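Local atomic coordinates of VIN1 (Oscarella pearsei, PDB entry 6BFI), a protein that binds actin filaments and may play a role in cell-cell adhesion as a sponge homolog of vinculin. Residues A673-A681 and E801-R812. Numbering follows the deposited sequence.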
ATOM      1  N   ALA A 673      21.611   3.642   8.414  1.00 59.54           N
ATOM      2  CA  ALA A 673      20.259   4.130   8.143  1.00 58.44           C
ATOM      3  C   ALA A 673      20.180   5.645   8.308  1.00 57.58           C
ATOM      4  O   ALA A 673      19.607   6.354   7.465  1.00 63.15           O
ATOM      5  CB  ALA A 673      19.254   3.431   9.059  1.00 55.55           C
ATOM      6  N   ALA A 674      20.766   6.160   9.393  1.00 55.40           N
ATOM      7  CA  ALA A 674      20.821   7.603   9.596  1.00 56.38           C
ATOM      8  C   ALA A 674      21.575   8.303   8.473  1.00 59.24           C
ATOM      9  O   ALA A 674      21.256   9.447   8.132  1.00 62.56           O
ATOM     10  CB  ALA A 674      21.460   7.921  10.949  1.00 53.64           C
ATOM     11  N   ALA A 675      22.573   7.638   7.886  1.00 60.17           N
ATOM     12  CA  ALA A 675      23.312   8.219   6.771  1.00 60.19           C
ATOM     13  C   ALA A 675      22.497   8.229   5.488  1.00 57.29           C
ATOM     14  O   ALA A 675      22.621   9.167   4.694  1.00 47.75           O
ATOM     15  CB  ALA A 675      24.618   7.455   6.548  1.00 49.40           C
ATOM     16  N   SER A 676      21.659   7.212   5.270  1.00 54.55           N
ATOM     17  CA  SER A 676      20.759   7.248   4.123  1.00 55.44           C
ATOM     18  C   SER A 676      19.744   8.372   4.262  1.00 51.48           C
ATOM     19  O   SER A 676      19.421   9.050   3.280  1.00 48.96           O
ATOM     20  CB  SER A 676      20.050   5.903   3.960  1.00 59.07           C
ATOM     21  OG  SER A 676      19.143   5.673   5.024  1.00 63.90           O
ATOM     22  N   VAL A 677      19.233   8.594   5.476  1.00 53.56           N
ATOM     23  CA  VAL A 677      18.293   9.696   5.677  1.00 49.79           C
ATOM     24  C   VAL A 677      18.993  11.038   5.488  1.00 55.13           C
ATOM     25  O   VAL A 677      18.520  11.907   4.740  1.00 57.20           O
ATOM     26  CB  VAL A 677      17.634   9.594   7.062  1.00 47.01           C
ATOM     27  CG1 VAL A 677      16.949  10.893   7.413  1.00 44.43           C
ATOM     28  CG2 VAL A 677      16.643   8.454   7.081  1.00 43.59           C
ATOM     29  N   PHE A 678      20.129  11.226   6.167  1.00 57.18           N
ATOM     30  CA  PHE A 678      20.880  12.472   6.048  1.00 60.85           C
ATOM     31  C   PHE A 678      21.245  12.759   4.599  1.00 62.14           C
ATOM     32  O   PHE A 678      21.212  13.913   4.159  1.00 63.51           O
ATOM     33  CB  PHE A 678      22.138  12.409   6.915  1.00 61.59           C
ATOM     34  CG  PHE A 678      22.987  13.647   6.850  1.00 61.74           C
ATOM     35  CD1 PHE A 678      22.734  14.720   7.688  1.00 61.53           C
ATOM     36  CD2 PHE A 678      24.041  13.737   5.955  1.00 61.34           C
ATOM     37  CE1 PHE A 678      23.512  15.862   7.629  1.00 61.63           C
ATOM     38  CE2 PHE A 678      24.820  14.875   5.893  1.00 63.13           C
ATOM     39  CZ  PHE A 678      24.555  15.939   6.732  1.00 63.75           C
ATOM     40  N   ARG A 679      21.590  11.720   3.840  1.00 63.16           N
ATOM     41  CA  ARG A 679      21.944  11.917   2.441  1.00 65.86           C
ATOM     42  C   ARG A 679      20.719  12.220   1.592  1.00 63.15           C
ATOM     43  O   ARG A 679      20.813  12.980   0.623  1.00 64.99           O
ATOM     44  CB  ARG A 679      22.672  10.685   1.911  1.00 70.76           C
ATOM     45  CG  ARG A 679      23.477  10.936   0.658  1.00 82.04           C
ATOM     46  CD  ARG A 679      24.566   9.891   0.499  1.00 91.12           C
ATOM     47  NE  ARG A 679      25.483   9.865   1.639  1.00 96.55           N
ATOM     48  CZ  ARG A 679      25.469   8.937   2.593  1.00 95.40           C
ATOM     49  NH1 ARG A 679      24.586   7.949   2.544  1.00 95.13           N
ATOM     50  NH2 ARG A 679      26.339   8.995   3.593  1.00 95.26           N
ATOM     51  N   GLU A 680      19.566  11.640   1.934  1.00 56.97           N
ATOM     52  CA  GLU A 680      18.341  11.977   1.218  1.00 58.18           C
ATOM     53  C   GLU A 680      17.974  13.441   1.418  1.00 60.85           C
ATOM     54  O   GLU A 680      17.596  14.132   0.465  1.00 60.93           O
ATOM     55  CB  GLU A 680      17.194  11.070   1.672  1.00 57.06           C
ATOM     56  CG  GLU A 680      15.863  11.351   0.988  1.00 56.47           C
ATOM     57  CD  GLU A 680      15.872  10.987  -0.484  1.00 61.91           C
ATOM     58  OE1 GLU A 680      16.663  10.102  -0.875  1.00 63.42           O
ATOM     59  OE2 GLU A 680      15.090  11.588  -1.251  1.00 67.27           O
ATOM     60  N   ALA A 681      18.092  13.938   2.649  1.00 60.42           N
ATOM     61  CA  ALA A 681      17.744  15.326   2.926  1.00 61.80           C
ATOM     62  C   ALA A 681      18.850  16.309   2.560  1.00 65.87           C
ATOM     63  O   ALA A 681      18.577  17.511   2.461  1.00 65.98           O
ATOM     64  CB  ALA A 681      17.384  15.490   4.405  1.00 60.69           C
ATOM     65  N   GLU A 801      15.979   1.320  12.125  1.00 55.10           N
ATOM     66  CA  GLU A 801      15.999   1.217  10.669  1.00 57.41           C
ATOM     67  C   GLU A 801      14.622   1.503  10.082  1.00 55.07           C
ATOM     68  O   GLU A 801      14.490   2.266   9.117  1.00 52.57           O
ATOM     69  CB  GLU A 801      16.491  -0.168  10.247  1.00 60.03           C
ATOM     70  CG  GLU A 801      17.984  -0.377  10.427  1.00 65.30           C
ATOM     71  CD  GLU A 801      18.401  -1.819  10.213  1.00 72.27           C
ATOM     72  OE1 GLU A 801      17.551  -2.716  10.385  1.00 75.18           O
ATOM     73  OE2 GLU A 801      19.579  -2.054   9.870  1.00 75.89           O
ATOM     74  N   ASN A 802      13.578   0.903  10.665  1.00 50.91           N
ATOM     75  CA  ASN A 802      12.224   1.166  10.189  1.00 52.71           C
ATOM     76  C   ASN A 802      11.875   2.648  10.298  1.00 53.32           C
ATOM     77  O   ASN A 802      11.269   3.223   9.381  1.00 57.59           O
ATOM     78  CB  ASN A 802      11.225   0.312  10.966  1.00 60.33           C
ATOM     79  CG  ASN A 802       9.791   0.655  10.636  1.00 63.07           C
ATOM     80  OD1 ASN A 802       9.002   0.977  11.521  1.00 66.10           O
ATOM     81  ND2 ASN A 802       9.448   0.596   9.357  1.00 63.78           N
ATOM     82  N   LEU A 803      12.260   3.288  11.406  1.00 48.76           N
ATOM     83  CA  LEU A 803      11.998   4.717  11.560  1.00 54.81           C
ATOM     84  C   LEU A 803      12.702   5.533  10.483  1.00 55.40           C
ATOM     85  O   LEU A 803      12.116   6.462   9.918  1.00 60.14           O
ATOM     86  CB  LEU A 803      12.431   5.196  12.945  1.00 54.16           C
ATOM     87  CG  LEU A 803      12.240   6.697  13.185  1.00 52.22           C
ATOM     88  CD1 LEU A 803      10.777   7.088  13.017  1.00 50.55           C
ATOM     89  CD2 LEU A 803      12.753   7.103  14.558  1.00 50.63           C
ATOM     90  N   MET A 804      13.961   5.202  10.183  1.00 51.36           N
ATOM     91  CA  MET A 804      14.691   5.971   9.179  1.00 54.06           C
ATOM     92  C   MET A 804      14.101   5.778   7.785  1.00 55.80           C
ATOM     93  O   MET A 804      13.951   6.750   7.031  1.00 58.69           O
ATOM     94  CB  MET A 804      16.172   5.598   9.208  1.00 54.13           C
ATOM     95  CG  MET A 804      16.913   6.200  10.395  1.00 55.77           C
ATOM     96  SD  MET A 804      16.258   7.830  10.831  1.00 56.35           S
ATOM     97  CE  MET A 804      17.734   8.830  10.803  1.00 59.30           C
ATOM     98  N   ARG A 805      13.755   4.538   7.423  1.00 54.50           N
ATOM     99  CA  ARG A 805      13.061   4.304   6.158  1.00 53.22           C
ATOM    100  C   ARG A 805      11.791   5.140   6.072  1.00 53.50           C
ATOM    101  O   ARG A 805      11.522   5.794   5.054  1.00 58.41           O
ATOM    102  CB  ARG A 805      12.729   2.819   6.002  1.00 55.50           C
ATOM    103  CG  ARG A 805      13.921   1.935   5.695  1.00 63.77           C
ATOM    104  CD  ARG A 805      13.466   0.550   5.259  1.00 68.95           C
ATOM    105  NE  ARG A 805      12.656  -0.106   6.281  1.00 73.42           N
ATOM    106  CZ  ARG A 805      13.141  -0.932   7.201  1.00 74.30           C
ATOM    107  NH1 ARG A 805      14.436  -1.211   7.227  1.00 75.45           N
ATOM    108  NH2 ARG A 805      12.329  -1.482   8.093  1.00 75.61           N
ATOM    109  N   THR A 806      11.008   5.144   7.153  1.00 49.32           N
ATOM    110  CA  THR A 806       9.766   5.910   7.163  1.00 50.83           C
ATOM    111  C   THR A 806      10.028   7.401   6.971  1.00 55.07           C
ATOM    112  O   THR A 806       9.335   8.059   6.188  1.00 56.45           O
ATOM    113  CB  THR A 806       9.012   5.655   8.467  1.00 48.45           C
ATOM    114  OG1 THR A 806       8.722   4.257   8.579  1.00 49.80           O
ATOM    115  CG2 THR A 806       7.712   6.439   8.495  1.00 46.89           C
ATOM    116  N   VAL A 807      11.030   7.949   7.666  1.00 53.40           N
ATOM    117  CA  VAL A 807      11.320   9.378   7.553  1.00 53.34           C
ATOM    118  C   VAL A 807      11.758   9.729   6.136  1.00 54.46           C
ATOM    119  O   VAL A 807      11.355  10.761   5.584  1.00 56.68           O
ATOM    120  CB  VAL A 807      12.378   9.793   8.592  1.00 51.77           C
ATOM    121  CG1 VAL A 807      12.829  11.230   8.353  1.00 47.95           C
ATOM    122  CG2 VAL A 807      11.829   9.638  10.003  1.00 49.40           C
ATOM    123  N   LYS A 808      12.589   8.882   5.526  1.00 52.04           N
ATOM    124  CA  LYS A 808      13.034   9.126   4.157  1.00 55.87           C
ATOM    125  C   LYS A 808      11.853   9.141   3.186  1.00 59.56           C
ATOM    126  O   LYS A 808      11.677  10.090   2.399  1.00 62.21           O
ATOM    127  CB  LYS A 808      14.061   8.060   3.774  1.00 55.34           C
ATOM    128  CG  LYS A 808      14.388   7.950   2.305  1.00 58.20           C
ATOM    129  CD  LYS A 808      15.451   6.883   2.102  1.00 60.50           C
ATOM    130  CE  LYS A 808      15.710   6.617   0.634  1.00 69.52           C
ATOM    131  NZ  LYS A 808      16.798   5.618   0.444  1.00 74.95           N
ATOM    132  N   ASP A 809      11.016   8.101   3.245  1.00 60.32           N
ATOM    133  CA  ASP A 809       9.823   8.081   2.408  1.00 63.34           C
ATOM    134  C   ASP A 809       8.906   9.262   2.707  1.00 60.38           C
ATOM    135  O   ASP A 809       8.147   9.693   1.832  1.00 68.19           O
ATOM    136  CB  ASP A 809       9.076   6.759   2.586  1.00 69.97           C
ATOM    137  CG  ASP A 809       9.840   5.579   2.014  1.00 76.12           C
ATOM    138  OD1 ASP A 809      10.492   5.745   0.962  1.00 78.83           O
ATOM    139  OD2 ASP A 809       9.791   4.486   2.618  1.00 78.09           O
ATOM    140  N   VAL A 810       8.967   9.804   3.926  1.00 54.23           N
ATOM    141  CA  VAL A 810       8.195  11.000   4.246  1.00 55.26           C
ATOM    142  C   VAL A 810       8.799  12.227   3.571  1.00 58.22           C
ATOM    143  O   VAL A 810       8.071  13.145   3.176  1.00 60.19           O
ATOM    144  CB  VAL A 810       8.089  11.176   5.774  1.00 52.84           C
ATOM    145  CG1 VAL A 810       7.684  12.598   6.137  1.00 49.62           C
ATOM    146  CG2 VAL A 810       7.079  10.195   6.347  1.00 56.71           C
ATOM    147  N   ILE A 811      10.127  12.269   3.424  1.00 57.24           N
ATOM    148  CA  ILE A 811      10.746  13.336   2.638  1.00 58.92           C
ATOM    149  C   ILE A 811      10.197  13.315   1.219  1.00 56.06           C
ATOM    150  O   ILE A 811       9.655  14.312   0.721  1.00 56.51           O
ATOM    151  CB  ILE A 811      12.278  13.198   2.630  1.00 58.44           C
ATOM    152  CG1 ILE A 811      12.846  13.187   4.044  1.00 57.72           C
ATOM    153  CG2 ILE A 811      12.908  14.324   1.820  1.00 59.16           C
ATOM    154  CD1 ILE A 811      14.321  12.880   4.058  1.00 56.81           C
ATOM    155  N   ARG A 812      10.319  12.164   0.549  1.00 52.72           N
ATOM    156  CA  ARG A 812       9.885  12.099  -0.844  1.00 56.03           C
ATOM    157  C   ARG A 812       8.386  12.360  -0.979  1.00 59.32           C
ATOM    158  O   ARG A 812       7.954  13.103  -1.871  1.00 61.28           O
ATOM    159  CB  ARG A 812      10.259  10.747  -1.449  1.00 56.49           C
ATOM    160  CG  ARG A 812      11.758  10.500  -1.488  1.00 57.37           C
ATOM    161  CD  ARG A 812      12.089   9.174  -2.147  1.00 58.51           C
ATOM    162  NE  ARG A 812      13.519   8.890  -2.091  1.00 61.52           N
ATOM    163  CZ  ARG A 812      14.084   7.797  -2.593  1.00 66.78           C
ATOM    164  NH1 ARG A 812      13.339   6.879  -3.194  1.00 67.44           N
ATOM    165  NH2 ARG A 812      15.395   7.624  -2.496  1.00 71.02           N
TER
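Glu680 and Arg812 are joined by a two-bond salt bridge at one end of this helix pair. Arg812 NH2 donates to Glu680 OE1 over 3.2 Å with an N-H...O angle of 164°, while the bond from Arg812 NE to Glu680 OE2 is weak. The geometry is uneven: OE1 lies close to the guanidinium plane, yet NH2 meets it from above the carboxylate plane, and the two planes are 56° apart. Arg812 runs extended from CG to NE and crosses Glu680 at about a right angle. Lys808 CE lies 3.9 Å from Glu680 OE1, and its ammonium, though not in contact, probably adds to the positive field around the carboxylate. Replacing Glu680 with an alanine would probably leave the Arg812 guanidinium without this anionic mate and take away the CG methylene that packs 3.8 Å from Ile811 CD1.

The segments run nearly parallel, their axes 10° apart and 9.0 Å at closest approach, and join helix 669-682 to helix 786-817 within the helical-bundle architecture of the vinculin/alpha-catenin family. Toward the other end of the pair the contact is apolar, with Ala673, Ala674 and Val677 gathered round Met804. Bent at chi2 and chi3, the Met804 chain carries CE to within 3.5 Å of Ala674 CA and also against Val677 CB, while its CB sits 3.8 Å from Ala673 CB. Val677 crosses Met804 at about a right angle, and its CG2 comes 3.6 Å from Met804 CB. Farther out, helix 690-710 backs this layer: Val695 touches both Val677 and Ile811, and Met702 touches Met804. Helix 649-659 lies behind helix 669-682, on the side turned away from helix 786-817.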